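Local coordinates for protein Alpha/beta fold hydrolase (Pseudomonas aeruginosa, PDB 6I8W) that acts as a membrane-bound phospholipase A that degrades membrane phospholipids and probably also has monoacylglycerol lipase activity, at residues 97-102 / 223-228; 108-113 / 229-234; 187-192 / 217-222. One frame throughout, in Å; residues are numbered along the deposited sequence.

Contact 1: residues 97-102 / 223-228; sequences PGFGDS and AFNAQI
F99 turns its CG beside its own backbone N (chi1 -57°), which swings the far end of the ring against I228 and N225, while F224 places its CG anti to the backbone N (chi1 -168°), reaching out to G98. The setting is an alpha/beta hydrolase fold: residues 97-102 belong to the loop that leaves strand 90-94 of the central sheet, and residues 223-228 to helix 208-234, part of the helical cap inserted between strands 154-160 and 250-255. The loop meets the helix through F99, G98, F224 and I228, with one water bridging. The end of the F99 ring bears on I228, whose CD1 lies 3.6 Å from F99 CZ; the CG2 branch of the same isoleucine is 3.8 Å from that carbon, and both come to it from the same side. At the neighbouring corner F99 CE1 comes within 3.7 Å of N225 OD1, the ring and amide planes being 31° apart.

G98, whose positive phi suits a glycine, offers bare backbone to the helix just where I228 CD1 lies close. F224 presents the edge of its ring there, its CE2 3.6 Å from G98 O, and Y110 packs against G98 CA as well. Past G98 the chain folds into a type II' beta turn from F99 to S102, and S102 OG is hydrogen-bonded to D95 O and A53 N, which ties the loop to the sheet region. The F99 side chain is about 9 Å from a bound myristic acid.

No direct hydrogen bond joins the two segments. Instead a water, lying in the plane of the F224 ring at its edge, donates to both sides: to G98 O at 2.7 Å and to N225 OD1 at 2.6 Å.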
# COMPACT_ATOMS: atom_id res chain seq x y z
N PRO A 97 5.88 2.77 8.81
CA PRO A 97 5.90 3.89 9.75
C PRO A 97 5.29 5.13 9.10
O PRO A 97 5.55 5.39 7.91
CB PRO A 97 7.41 4.09 10.02
CG PRO A 97 7.97 2.70 9.86
CD PRO A 97 7.18 2.08 8.74
N GLY A 98 4.47 5.85 9.86
CA GLY A 98 3.71 6.98 9.35
C GLY A 98 2.28 6.63 8.94
O GLY A 98 1.44 7.52 8.81
N PHE A 99 1.99 5.33 8.79
CA PHE A 99 0.70 4.87 8.24
C PHE A 99 0.08 3.72 9.03
O PHE A 99 0.74 3.09 9.86
CB PHE A 99 0.89 4.44 6.77
CG PHE A 99 1.45 5.53 5.90
CD1 PHE A 99 0.63 6.54 5.41
CD2 PHE A 99 2.82 5.59 5.64
CE1 PHE A 99 1.15 7.58 4.65
CE2 PHE A 99 3.35 6.63 4.87
CZ PHE A 99 2.51 7.63 4.38
N GLY A 100 -1.20 3.45 8.77
CA GLY A 100 -1.89 2.32 9.37
C GLY A 100 -1.81 2.30 10.89
O GLY A 100 -2.05 3.32 11.53
N ASP A 101 -1.45 1.16 11.47
CA ASP A 101 -1.37 1.07 12.92
C ASP A 101 0.07 1.12 13.42
O ASP A 101 0.33 0.81 14.57
CB ASP A 101 -2.02 -0.23 13.42
CG ASP A 101 -3.52 -0.28 13.14
OD1 ASP A 101 -4.21 0.74 13.32
OD2 ASP A 101 -4.02 -1.35 12.74
N SER A 102 1.01 1.50 12.54
CA SER A 102 2.41 1.59 12.94
C SER A 102 2.71 2.94 13.61
O SER A 102 1.91 3.86 13.52
CB SER A 102 3.33 1.39 11.72
OG SER A 102 3.30 0.03 11.29
N ALA A 223 -3.86 15.84 7.93
CA ALA A 223 -2.81 16.81 8.24
C ALA A 223 -1.42 16.15 8.24
O ALA A 223 -0.49 16.65 7.60
CB ALA A 223 -3.08 17.48 9.59
N PHE A 224 -1.30 15.03 8.93
CA PHE A 224 -0.06 14.28 8.95
C PHE A 224 0.28 13.70 7.56
O PHE A 224 1.43 13.70 7.14
CB PHE A 224 -0.12 13.16 9.98
CG PHE A 224 1.21 12.53 10.27
CD1 PHE A 224 2.18 13.25 10.93
CD2 PHE A 224 1.48 11.24 9.87
CE1 PHE A 224 3.41 12.68 11.20
CE2 PHE A 224 2.71 10.67 10.14
CZ PHE A 224 3.67 11.39 10.79
N ASN A 225 -0.73 13.20 6.86
CA ASN A 225 -0.49 12.69 5.52
C ASN A 225 0.05 13.80 4.62
O ASN A 225 0.98 13.57 3.86
CB ASN A 225 -1.75 12.08 4.91
CG ASN A 225 -2.05 10.67 5.43
OD1 ASN A 225 -1.22 10.04 6.09
ND2 ASN A 225 -3.25 10.18 5.13
N ALA A 226 -0.50 15.01 4.74
CA ALA A 226 -0.06 16.13 3.92
C ALA A 226 1.41 16.46 4.17
O ALA A 226 2.15 16.82 3.25
CB ALA A 226 -0.94 17.36 4.18
N GLN A 227 1.82 16.34 5.43
CA GLN A 227 3.21 16.61 5.81
C GLN A 227 4.15 15.56 5.21
O GLN A 227 5.21 15.88 4.67
CB GLN A 227 3.33 16.64 7.34
CG GLN A 227 4.69 16.26 7.90
CD GLN A 227 4.73 16.35 9.42
OE1 GLN A 227 5.63 15.80 10.07
NE2 GLN A 227 3.75 17.05 10.00
N ILE A 228 3.75 14.30 5.29
CA ILE A 228 4.52 13.24 4.65
C ILE A 228 4.59 13.46 3.14
O ILE A 228 5.65 13.31 2.54
CB ILE A 228 3.94 11.85 4.94
CG1 ILE A 228 4.16 11.47 6.41
CG2 ILE A 228 4.60 10.79 4.05
CD1 ILE A 228 3.58 10.10 6.76
O HOH W 1 -0.88 8.68 8.23

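Contact 2: residues 108-113 / 229-234; sequences ASYDVG and FEQLRQ
Q231 OE1 accepts the backbone N-H of Y110 at 2.7 Å, a nearly straight bond (170°) whose donor is tilted 29° from the carbonyl plane. In this alpha/beta hydrolase, the C-terminal end of the cap helix 208-234 thereby grips the loop leading into helix 112-125. The other half of the same amide gives a weak bond, Q231 NE2 to A108 O at 3.4 Å. One side chain thus meets a carbonyl and the N-H two residues on, much as the backbone of a parallel neighbouring strand would. Beyond CG the glutamine chain is extended (chi2 -166°), which carries the amide across to the loop, and the paired bonds restrict its rotation. Q231 NE2 also lies at the edge of the Y110 ring, 4.0 Å from CD2; the far end of that ring is tied to P105 O through its hydroxyl.

D111 is the N-cap residue of helix 112-125: its side chain caps a backbone N just beyond G113, and OD1 also bonds to T114 OG1. Next to Q231, L232 supplies the apolar part: its CD2 sits 3.7 Å from Y110 O and meets V112 CG1 at 3.9 Å, the two side chains crossing at about a right angle.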
# COMPACT_ATOMS: atom_id res chain seq x y z
N ALA A 108 10.18 12.42 12.40
CA ALA A 108 10.97 11.48 11.62
C ALA A 108 10.99 11.87 10.14
O ALA A 108 10.20 12.71 9.69
CB ALA A 108 10.42 10.07 11.79
N SER A 109 11.91 11.28 9.40
CA SER A 109 11.89 11.40 7.95
C SER A 109 11.04 10.27 7.35
O SER A 109 11.14 9.11 7.76
CB SER A 109 13.32 11.36 7.40
OG SER A 109 13.29 11.39 5.98
N TYR A 110 10.23 10.61 6.36
CA TYR A 110 9.39 9.63 5.72
C TYR A 110 9.65 9.54 4.23
O TYR A 110 8.82 9.05 3.48
CB TYR A 110 7.91 9.94 5.99
CG TYR A 110 7.53 9.78 7.43
CD1 TYR A 110 7.25 8.53 7.96
CD2 TYR A 110 7.44 10.89 8.28
CE1 TYR A 110 6.91 8.38 9.29
CE2 TYR A 110 7.09 10.75 9.60
CZ TYR A 110 6.82 9.48 10.10
OH TYR A 110 6.47 9.32 11.41
N ASP A 111 10.82 10.03 3.80
CA ASP A 111 11.26 9.86 2.42
C ASP A 111 11.42 8.37 2.10
O ASP A 111 11.64 7.56 3.00
CB ASP A 111 12.57 10.59 2.18
CG ASP A 111 13.73 9.95 2.91
OD1 ASP A 111 13.93 10.27 4.10
OD2 ASP A 111 14.41 9.09 2.31
N VAL A 112 11.35 8.02 0.82
CA VAL A 112 11.32 6.61 0.44
C VAL A 112 12.66 5.91 0.70
O VAL A 112 12.72 4.70 0.87
CB VAL A 112 10.93 6.44 -1.04
CG1 VAL A 112 9.48 6.84 -1.25
CG2 VAL A 112 11.86 7.25 -1.95
N GLY A 113 13.74 6.69 0.73
CA GLY A 113 15.05 6.15 1.04
C GLY A 113 15.16 5.67 2.48
O GLY A 113 15.59 4.55 2.74
N PHE A 229 3.47 13.83 2.53
CA PHE A 229 3.44 14.04 1.08
C PHE A 229 4.43 15.14 0.68
O PHE A 229 5.08 15.06 -0.36
CB PHE A 229 2.03 14.40 0.59
CG PHE A 229 1.86 14.27 -0.91
CD1 PHE A 229 1.47 13.07 -1.47
CD2 PHE A 229 2.13 15.34 -1.75
CE1 PHE A 229 1.33 12.94 -2.85
CE2 PHE A 229 1.99 15.22 -3.12
CZ PHE A 229 1.60 14.02 -3.68
N GLU A 230 4.56 16.16 1.53
CA GLU A 230 5.49 17.24 1.26
C GLU A 230 6.94 16.75 1.32
O GLU A 230 7.78 17.17 0.52
CB GLU A 230 5.28 18.40 2.24
CG GLU A 230 4.59 19.58 1.60
CD GLU A 230 5.32 20.06 0.36
OE1 GLU A 230 6.46 20.56 0.49
OE2 GLU A 230 4.75 19.93 -0.75
N GLN A 231 7.23 15.86 2.26
CA GLN A 231 8.54 15.21 2.30
C GLN A 231 8.80 14.37 1.04
O GLN A 231 9.91 14.34 0.53
CB GLN A 231 8.67 14.33 3.54
CG GLN A 231 8.76 15.09 4.85
CD GLN A 231 9.23 14.20 5.97
OE1 GLN A 231 9.99 13.26 5.74
NE2 GLN A 231 8.77 14.47 7.19
N LEU A 232 7.77 13.69 0.55
CA LEU A 232 7.95 12.86 -0.64
C LEU A 232 8.29 13.76 -1.84
O LEU A 232 9.03 13.36 -2.74
CB LEU A 232 6.70 12.02 -0.93
CG LEU A 232 6.33 10.93 0.09
CD1 LEU A 232 4.99 10.29 -0.27
CD2 LEU A 232 7.42 9.87 0.15
N ARG A 233 7.76 14.98 -1.83
CA ARG A 233 8.08 15.95 -2.88
C ARG A 233 9.48 16.53 -2.70
O ARG A 233 10.25 16.59 -3.65
CB ARG A 233 7.06 17.08 -2.91
CG ARG A 233 5.64 16.64 -3.20
CD ARG A 233 4.70 17.83 -3.30
NE ARG A 233 4.82 18.53 -4.57
CZ ARG A 233 4.02 19.52 -4.95
NH1 ARG A 233 3.04 19.92 -4.16
NH2 ARG A 233 4.20 20.11 -6.13
N GLN A 234 9.79 16.97 -1.49
CA GLN A 234 11.06 17.68 -1.23
C GLN A 234 12.25 16.74 -1.16
O GLN A 234 13.38 17.13 -1.44
CB GLN A 234 10.97 18.50 0.07
CG GLN A 234 9.87 19.53 0.08
CD GLN A 234 10.07 20.63 -0.93
OE1 GLN A 234 11.20 20.90 -1.35
NE2 GLN A 234 8.98 21.28 -1.33

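Contact 3: residues 187-192 / 217-222; sequences RQPEDF and RAVAAS
V219 and R187 bury the most surface in this contact, with S222 next, and V219 is its centre. Its isopropyl group faces the bend of chain that precedes helix 191-199 in the cap of this alpha/beta hydrolase, and its two methyls share the backbone between them. CG1, anti to the backbone N (chi1 171°), lies 3.5 Å from R187 O, while CG2 touches the next peptide, 3.7 Å from both Q188 C and P189 N. The valine therefore packs chiefly on main-chain atoms, just where the chain enters the type I beta turn from Q188 to D191.

R187 starts away from the helix, but its long side chain runs back alongside it. Its CD is 4.4 Å from S222 OG, and the guanidinium passes obliquely by S222 O and continues to A226, one turn farther along helix 208-234. S222 faces this chain, yet its hydroxyl is spent within its own helix: OG donates to V219 O at 2.6 Å, in the carbonyl plane and on a lone pair. That carbonyl also takes the backbone N-H of S222, so two donors from one residue grip it.

At the other end of the contact F192 CD1 rests 4.0 Å from A218 CB. The F192 side chain lies about 5 Å from a bound myristic acid and about 6 Å from a bound octyl glucoside. No hydrogen bond crosses between the two segments, which implies that between them the fit is one of shape and apolar contact.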
# COMPACT_ATOMS: atom_id res chain seq x y z
N ARG A 187 -9.32 16.10 2.94
CA ARG A 187 -9.53 17.17 3.92
C ARG A 187 -10.94 17.18 4.51
O ARG A 187 -11.14 17.51 5.69
CB ARG A 187 -9.24 18.53 3.29
CG ARG A 187 -7.89 18.65 2.62
CD ARG A 187 -6.78 18.75 3.63
NE ARG A 187 -5.52 19.14 3.01
CZ ARG A 187 -4.43 19.48 3.70
NH1 ARG A 187 -4.46 19.49 5.03
NH2 ARG A 187 -3.32 19.83 3.06
N GLN A 188 -11.91 16.86 3.67
CA GLN A 188 -13.32 16.86 4.03
C GLN A 188 -13.95 15.51 3.73
O GLN A 188 -13.50 14.82 2.82
CB GLN A 188 -14.07 17.97 3.28
CG GLN A 188 -13.53 19.36 3.48
CD GLN A 188 -14.08 19.99 4.75
OE1 GLN A 188 -13.62 19.71 5.85
NE2 GLN A 188 -15.10 20.84 4.59
N PRO A 189 -14.99 15.14 4.49
CA PRO A 189 -15.59 13.81 4.37
C PRO A 189 -16.06 13.50 2.95
O PRO A 189 -15.98 12.33 2.54
CB PRO A 189 -16.78 13.87 5.34
CG PRO A 189 -16.41 14.95 6.33
CD PRO A 189 -15.68 15.96 5.51
N GLU A 190 -16.49 14.52 2.19
CA GLU A 190 -16.97 14.28 0.83
C GLU A 190 -15.81 14.01 -0.13
O GLU A 190 -16.01 13.51 -1.25
CB GLU A 190 -17.76 15.48 0.29
CG GLU A 190 -16.88 16.66 -0.08
CD GLU A 190 -16.63 17.65 1.04
OE1 GLU A 190 -16.98 17.35 2.20
OE2 GLU A 190 -16.05 18.72 0.76
N ASP A 191 -14.58 14.34 0.29
CA ASP A 191 -13.43 14.13 -0.59
C ASP A 191 -12.99 12.67 -0.58
O ASP A 191 -12.14 12.26 -1.38
CB ASP A 191 -12.25 15.02 -0.17
CG ASP A 191 -12.45 16.48 -0.55
OD1 ASP A 191 -13.46 16.80 -1.22
OD2 ASP A 191 -11.59 17.32 -0.17
N PHE A 192 -13.55 11.87 0.32
CA PHE A 192 -13.15 10.47 0.37
C PHE A 192 -13.73 9.74 -0.84
O PHE A 192 -13.02 8.97 -1.47
CB PHE A 192 -13.58 9.78 1.66
CG PHE A 192 -13.08 8.36 1.77
CD1 PHE A 192 -11.72 8.11 1.88
CD2 PHE A 192 -13.95 7.29 1.72
CE1 PHE A 192 -11.23 6.79 1.96
CE2 PHE A 192 -13.48 5.98 1.80
CZ PHE A 192 -12.12 5.73 1.92
N ARG A 217 -11.81 8.49 9.13
CA ARG A 217 -10.43 8.15 9.46
C ARG A 217 -9.44 8.86 8.54
O ARG A 217 -8.37 9.29 8.98
CB ARG A 217 -10.22 6.63 9.39
CG ARG A 217 -10.99 5.87 10.47
CD ARG A 217 -11.00 4.38 10.18
NE ARG A 217 -9.66 3.84 10.04
CZ ARG A 217 -8.90 3.43 11.05
NH1 ARG A 217 -9.35 3.51 12.30
NH2 ARG A 217 -7.68 2.95 10.82
N ALA A 218 -9.78 8.97 7.26
CA ALA A 218 -8.91 9.64 6.29
C ALA A 218 -8.79 11.14 6.58
O ALA A 218 -7.71 11.71 6.47
CB ALA A 218 -9.43 9.41 4.87
N VAL A 219 -9.90 11.76 6.96
CA VAL A 219 -9.87 13.17 7.35
C VAL A 219 -8.97 13.36 8.57
O VAL A 219 -8.14 14.27 8.61
CB VAL A 219 -11.29 13.72 7.65
CG1 VAL A 219 -11.22 15.12 8.27
CG2 VAL A 219 -12.16 13.73 6.40
N ALA A 220 -9.12 12.50 9.57
CA ALA A 220 -8.33 12.62 10.79
C ALA A 220 -6.83 12.47 10.49
O ALA A 220 -6.00 13.06 11.17
CB ALA A 220 -8.77 11.59 11.82
N ALA A 221 -6.49 11.69 9.47
CA ALA A 221 -5.09 11.45 9.12
C ALA A 221 -4.52 12.50 8.16
O ALA A 221 -3.32 12.50 7.88
CB ALA A 221 -4.93 10.06 8.51
N SER A 222 -5.37 13.40 7.66
CA SER A 222 -5.02 14.21 6.50
C SER A 222 -3.88 15.21 6.76
O SER A 222 -3.02 15.41 5.90
CB SER A 222 -6.25 14.97 5.97
OG SER A 222 -6.81 15.84 6.95

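From the N terminus, the chain passes through loop 97-102 after strand 90-94, then 108-113 at the start of helix 112-125, and, past strand 154-160, the cap region with 187-192. All three pair with helix 208-234, whose successive segments 217-222, 223-228 and 229-234 serve contacts 3, 1 and 2 in turn. Contact 3 closes the shortest loop, local to the cap, and lies within the spans of both others. Contacts 1 and 2 close long loops that cross, because their segments alternate along the chain; their centres are about 11 Å apart, whereas contacts 2 and 3 do not touch. One cap helix is thus tied both to another part of the cap and to the loops between strand 90-94 and helix 112-125.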